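Local coordinates for protein xyloglucan-specific endo-beta-1,4-glucanase BoGH9A (Bacteroides ovatus, PDB 6DHT) that cleaves internal beta-1,4-glucosidic linkages in the xyloglucan backbone, releasing xyloglucan oligosaccharides, at residues Ser78-Pro83 and Phe97-Ser102; Asn28-Ala33 and Tyr463-Tyr468. All coordinates share one frame; numbering follows the deposited sequence.

Contact 1: Ser78-Pro83 and Phe97-Ser102; sequences SAVTTP and FLIKDS
The carbonyl oxygen of T82 takes a hydrogen bond from the hydroxyl of Y86 and also lies 3.9 Å from I99 CB. One residue on, P83 adds a CA-H...O contact, CA to I99 O 3.2 Å. With an angle of 126° at the hydrogen, this contact is bent, and so probably weak. Separately, I99 and G84 are joined by backbone hydrogen bonding. The setting is the Ig-like N-terminal domain, where 78-83 carries the chain from strand 72-76 of one antiparallel sheet to strand 84-90 of the other, and I99 ends 93-99, an outer strand of that second sheet. The I99 side chain points toward this loop. Its CG1 stands anti to the carbonyl carbon (chi1 -64°) and the chain runs on extended, which carries CD1 to V80, 3.5 Å from V80 CG1. The two side chains meet at about a right angle, and the same methyl lies 3.5 Å from V80 O, which also takes a weak hydrogen bond from K31 NZ. V80 itself packs on V54, F55 and Y86. Replacing this isoleucine by alanine would remove CD1 and is likely to leave V80 CG1 without its apolar partner, so that the loop sits less firmly against the strand.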
loop_
_atom_site.group_PDB
_atom_site.type_symbol
_atom_site.label_atom_id
_atom_site.label_comp_id
_atom_site.label_asym_id
_atom_site.label_seq_id
_atom_site.Cartn_x
_atom_site.Cartn_y
_atom_site.Cartn_z
ATOM N N SER A 78 -28.852 -0.159 3.883
ATOM C CA SER A 78 -28.433 0.279 2.545
ATOM C C SER A 78 -29.454 1.168 1.838
ATOM O O SER A 78 -29.100 2.035 1.045
ATOM C CB SER A 78 -28.128 -0.949 1.668
ATOM O OG SER A 78 -27.090 -1.739 2.196
ATOM N N ALA A 79 -30.740 0.970 2.145
ATOM C CA ALA A 79 -31.802 1.722 1.487
ATOM C C ALA A 79 -31.803 3.193 1.867
ATOM O O ALA A 79 -32.407 4.008 1.189
ATOM C CB ALA A 79 -33.149 1.095 1.808
ATOM N N VAL A 80 -31.105 3.557 2.937
ATOM C CA VAL A 80 -31.003 4.973 3.273
ATOM C C VAL A 80 -29.963 5.577 2.342
ATOM O O VAL A 80 -28.787 5.197 2.402
ATOM C CB VAL A 80 -30.594 5.202 4.731
ATOM C CG1 VAL A 80 -30.519 6.679 5.022
ATOM C CG2 VAL A 80 -31.578 4.520 5.702
ATOM N N THR A 81 -30.382 6.492 1.475
ATOM C CA THR A 81 -29.483 7.028 0.445
ATOM C C THR A 81 -29.342 8.551 0.475
ATOM O O THR A 81 -28.537 9.111 -0.256
ATOM C CB THR A 81 -29.931 6.596 -0.954
ATOM O OG1 THR A 81 -31.255 7.094 -1.189
ATOM C CG2 THR A 81 -29.937 5.087 -1.093
ATOM N N THR A 82 -30.117 9.231 1.316
ATOM C CA THR A 82 -30.032 10.681 1.385
ATOM C C THR A 82 -28.799 11.132 2.179
ATOM O O THR A 82 -28.627 10.721 3.331
ATOM C CB THR A 82 -31.313 11.286 2.006
ATOM O OG1 THR A 82 -32.433 10.927 1.192
ATOM C CG2 THR A 82 -31.217 12.793 2.064
ATOM N N PRO A 83 -27.954 11.998 1.577
ATOM C CA PRO A 83 -26.820 12.527 2.352
ATOM C C PRO A 83 -27.248 13.255 3.621
ATOM O O PRO A 83 -28.236 13.995 3.630
ATOM C CB PRO A 83 -26.156 13.509 1.384
ATOM C CG PRO A 83 -26.521 13.004 0.034
ATOM C CD PRO A 83 -27.918 12.455 0.177
ATOM N N PHE A 97 -23.398 8.506 12.329
ATOM C CA PHE A 97 -22.599 8.286 11.127
ATOM C C PHE A 97 -23.048 9.215 10.019
ATOM O O PHE A 97 -24.121 9.815 10.083
ATOM C CB PHE A 97 -22.709 6.826 10.682
ATOM C CG PHE A 97 -24.083 6.425 10.213
ATOM C CD1 PHE A 97 -24.434 6.548 8.879
ATOM C CD2 PHE A 97 -25.025 5.921 11.099
ATOM C CE1 PHE A 97 -25.697 6.181 8.423
ATOM C CE2 PHE A 97 -26.284 5.555 10.648
ATOM C CZ PHE A 97 -26.623 5.678 9.328
ATOM N N LEU A 98 -22.221 9.324 8.986
ATOM C CA LEU A 98 -22.495 10.203 7.861
ATOM C C LEU A 98 -22.714 9.406 6.603
ATOM O O LEU A 98 -22.042 8.393 6.362
ATOM C CB LEU A 98 -21.322 11.157 7.628
ATOM C CG LEU A 98 -20.962 12.141 8.742
ATOM C CD1 LEU A 98 -19.755 12.962 8.351
ATOM C CD2 LEU A 98 -22.118 13.066 9.049
ATOM N N ILE A 99 -23.643 9.892 5.784
ATOM C CA ILE A 99 -23.764 9.466 4.401
ATOM C C ILE A 99 -23.413 10.697 3.591
ATOM O O ILE A 99 -24.022 11.746 3.764
ATOM C CB ILE A 99 -25.205 9.004 4.063
ATOM C CG1 ILE A 99 -25.574 7.772 4.887
ATOM C CG2 ILE A 99 -25.295 8.706 2.579
ATOM C CD1 ILE A 99 -27.040 7.291 4.674
ATOM N N LYS A 100 -22.405 10.615 2.727
ATOM C CA LYS A 100 -21.967 11.802 2.005
ATOM C C LYS A 100 -21.139 11.413 0.797
ATOM O O LYS A 100 -20.545 10.330 0.759
ATOM C CB LYS A 100 -21.139 12.709 2.907
ATOM C CG LYS A 100 -19.849 12.084 3.367
ATOM C CD LYS A 100 -19.183 12.870 4.477
ATOM C CE LYS A 100 -18.509 14.134 3.989
ATOM N NZ LYS A 100 -17.938 14.888 5.147
ATOM N N ASP A 101 -21.134 12.281 -0.200
ATOM C CA ASP A 101 -20.180 12.163 -1.288
ATOM C C ASP A 101 -18.739 12.261 -0.773
ATOM O O ASP A 101 -18.455 12.895 0.245
ATOM C CB ASP A 101 -20.416 13.276 -2.305
ATOM C CG ASP A 101 -21.701 13.109 -3.057
ATOM O OD1 ASP A 101 -22.183 11.965 -3.193
ATOM O OD2 ASP A 101 -22.205 14.136 -3.561
ATOM N N SER A 102 -17.847 11.602 -1.509
ATOM C CA SER A 102 -16.399 11.706 -1.304
ATOM C C SER A 102 -15.987 11.318 0.105
ATOM O O SER A 102 -15.052 11.888 0.664
ATOM C CB SER A 102 -15.936 13.118 -1.601
ATOM O OG SER A 102 -16.146 13.425 -2.975
#

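Contact 2: Asn28-Ala33 and Tyr463-Tyr468; sequences NQEKIA and YLTNAY
T465 meets E30 through its methyl group: CG2, anti to the backbone N (chi1 -68° for OG1), lies 3.9 Å from E30 OE2, and the two side chains cross at about a right angle. This is van der Waals contact only; the polar ends have their own partners. T465 OG1 bonds back to D461 O within its own helix, and E30, fully extended, forms a salt bridge through OE1 with R469 NE. N466 comes next along the helix; its OD1 bonds R469 NH1, which probably helps to fix the guanidinium group. Helix 461-474 belongs to the glycoside hydrolase family 9 module, an (alpha/alpha)6 barrel in this family, whereas 28-33 leads into strand 32-35 of the Ig-like domain; the contact is therefore a small piece of the surface between two domains. At Y468 the partner changes to Q29, whose long extended side chain brings NE2 to 4.1 Å from Y468 CB. The amide comes obliquely to the ring, the two planes 31° apart. Both groups have further partners: Y468 OH bonds to L564 O of helix 551-567, and Q29 OE1 accepts from Y26 N. The backbone carbonyl of Q29 is held as well, with K31 NZ donating to Q29 O at 2.8 Å in the carbonyl plane.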
loop_
_atom_site.group_PDB
_atom_site.type_symbol
_atom_site.label_atom_id
_atom_site.label_comp_id
_atom_site.label_asym_id
_atom_site.label_seq_id
_atom_site.Cartn_x
_atom_site.Cartn_y
_atom_site.Cartn_z
ATOM N N ASN A 28 -24.958 5.806 -2.470
ATOM C CA ASN A 28 -25.429 4.584 -3.109
ATOM C C ASN A 28 -24.721 3.326 -2.673
ATOM O O ASN A 28 -24.938 2.267 -3.246
ATOM C CB ASN A 28 -25.347 4.714 -4.623
ATOM C CG ASN A 28 -26.348 5.701 -5.160
ATOM O OD1 ASN A 28 -27.473 5.812 -4.644
ATOM N ND2 ASN A 28 -25.944 6.445 -6.183
ATOM N N GLN A 29 -23.896 3.432 -1.632
ATOM C CA GLN A 29 -23.163 2.282 -1.114
ATOM C C GLN A 29 -24.064 1.344 -0.342
ATOM O O GLN A 29 -25.082 1.765 0.206
ATOM C CB GLN A 29 -22.039 2.773 -0.190
ATOM C CG GLN A 29 -20.945 1.763 0.072
ATOM C CD GLN A 29 -19.941 2.262 1.103
ATOM O OE1 GLN A 29 -19.732 3.474 1.236
ATOM N NE2 GLN A 29 -19.341 1.342 1.849
ATOM N N GLU A 30 -23.682 0.081 -0.296
ATOM C CA GLU A 30 -24.207 -0.825 0.703
ATOM C C GLU A 30 -23.827 -0.238 2.058
ATOM O O GLU A 30 -22.714 0.279 2.251
ATOM C CB GLU A 30 -23.611 -2.212 0.501
ATOM C CG GLU A 30 -24.088 -3.300 1.445
ATOM C CD GLU A 30 -23.428 -4.631 1.118
ATOM O OE1 GLU A 30 -22.332 -4.914 1.638
ATOM O OE2 GLU A 30 -23.976 -5.387 0.291
ATOM N N LYS A 31 -24.763 -0.290 2.999
ATOM C CA LYS A 31 -24.541 0.297 4.319
ATOM C C LYS A 31 -24.849 -0.700 5.410
ATOM O O LYS A 31 -26.016 -0.951 5.732
ATOM C CB LYS A 31 -25.368 1.580 4.497
ATOM C CG LYS A 31 -25.150 2.550 3.363
ATOM C CD LYS A 31 -25.916 3.874 3.496
ATOM C CE LYS A 31 -25.810 4.698 2.241
ATOM N NZ LYS A 31 -26.517 4.008 1.121
ATOM N N ILE A 32 -23.801 -1.276 5.967
ATOM C CA ILE A 32 -23.912 -2.351 6.929
ATOM C C ILE A 32 -23.057 -2.095 8.155
ATOM O O ILE A 32 -21.889 -1.693 8.062
ATOM C CB ILE A 32 -23.595 -3.714 6.281
ATOM C CG1 ILE A 32 -24.759 -4.085 5.341
ATOM C CG2 ILE A 32 -23.350 -4.808 7.363
ATOM C CD1 ILE A 32 -24.637 -5.379 4.654
ATOM N N ALA A 33 -23.666 -2.302 9.327
ATOM C CA ALA A 33 -22.957 -2.291 10.586
ATOM C C ALA A 33 -23.124 -3.670 11.200
ATOM O O ALA A 33 -24.042 -4.387 10.823
ATOM C CB ALA A 33 -23.535 -1.218 11.513
ATOM N N TYR A 463 -18.140 -7.394 -7.771
ATOM C CA TYR A 463 -16.737 -7.342 -7.395
ATOM C C TYR A 463 -16.422 -6.027 -6.658
ATOM O O TYR A 463 -15.692 -6.024 -5.662
ATOM C CB TYR A 463 -15.901 -7.432 -8.657
ATOM C CG TYR A 463 -15.984 -8.750 -9.409
ATOM C CD1 TYR A 463 -15.802 -9.967 -8.782
ATOM C CD2 TYR A 463 -16.214 -8.755 -10.774
ATOM C CE1 TYR A 463 -15.851 -11.148 -9.480
ATOM C CE2 TYR A 463 -16.247 -9.923 -11.481
ATOM C CZ TYR A 463 -16.071 -11.111 -10.847
ATOM O OH TYR A 463 -16.118 -12.287 -11.559
ATOM N N LEU A 464 -16.960 -4.925 -7.153
ATOM C CA LEU A 464 -16.755 -3.622 -6.533
ATOM C C LEU A 464 -17.419 -3.555 -5.154
ATOM O O LEU A 464 -16.851 -3.018 -4.205
ATOM C CB LEU A 464 -17.250 -2.518 -7.453
ATOM C CG LEU A 464 -17.002 -1.096 -6.977
ATOM C CD1 LEU A 464 -15.516 -0.873 -6.827
ATOM C CD2 LEU A 464 -17.600 -0.111 -7.942
ATOM N N THR A 465 -18.612 -4.133 -5.044
ATOM C CA THR A 465 -19.320 -4.164 -3.781
ATOM C C THR A 465 -18.449 -4.832 -2.743
ATOM O O THR A 465 -18.369 -4.373 -1.581
ATOM C CB THR A 465 -20.638 -4.923 -3.950
ATOM O OG1 THR A 465 -21.495 -4.160 -4.787
ATOM C CG2 THR A 465 -21.343 -5.099 -2.620
ATOM N N ASN A 466 -17.792 -5.924 -3.118
ATOM C CA ASN A 466 -16.931 -6.636 -2.203
ATOM C C ASN A 466 -15.637 -5.885 -1.838
ATOM O O ASN A 466 -15.110 -6.029 -0.737
ATOM C CB ASN A 466 -16.681 -8.064 -2.710
ATOM C CG ASN A 466 -17.828 -8.991 -2.359
ATOM O OD1 ASN A 466 -17.887 -9.473 -1.234
ATOM N ND2 ASN A 466 -18.718 -9.241 -3.303
ATOM N N ALA A 467 -15.141 -5.057 -2.759
ATOM C CA ALA A 467 -13.986 -4.226 -2.475
ATOM C C ALA A 467 -14.333 -3.199 -1.402
ATOM O O ALA A 467 -13.557 -2.984 -0.473
ATOM C CB ALA A 467 -13.487 -3.555 -3.728
ATOM N N TYR A 468 -15.506 -2.588 -1.496
ATOM C CA TYR A 468 -15.951 -1.653 -0.447
ATOM C C TYR A 468 -16.130 -2.360 0.897
ATOM O O TYR A 468 -15.842 -1.784 1.931
ATOM C CB TYR A 468 -17.240 -0.908 -0.826
ATOM C CG TYR A 468 -17.088 0.181 -1.866
ATOM C CD1 TYR A 468 -16.622 1.457 -1.520
ATOM C CD2 TYR A 468 -17.512 -0.016 -3.166
ATOM C CE1 TYR A 468 -16.521 2.476 -2.472
ATOM C CE2 TYR A 468 -17.389 0.996 -4.122
ATOM C CZ TYR A 468 -16.921 2.238 -3.762
ATOM O OH TYR A 468 -16.828 3.219 -4.737
#

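How the contacts relate
Along the chain the order is 28-33, 78-83, 97-102 and finally 463-468, so both segments of contact 1 fall between the two segments of contact 2. Their centres are about 12 Å apart, on the same side of the chain's centre. Contact 1 is internal to the Ig-like domain; contact 2 joins that domain to the catalytic one. They touch through K31, whose backbone N lies 2.9 Å from S78 OG, a probable hydrogen bond, and whose CE packs 3.8 Å from I99 CD1. The segment that faces helix 461-474 of the catalytic domain is thus backed by the loop and outer strand of contact 1, away from the active site and the metal sites.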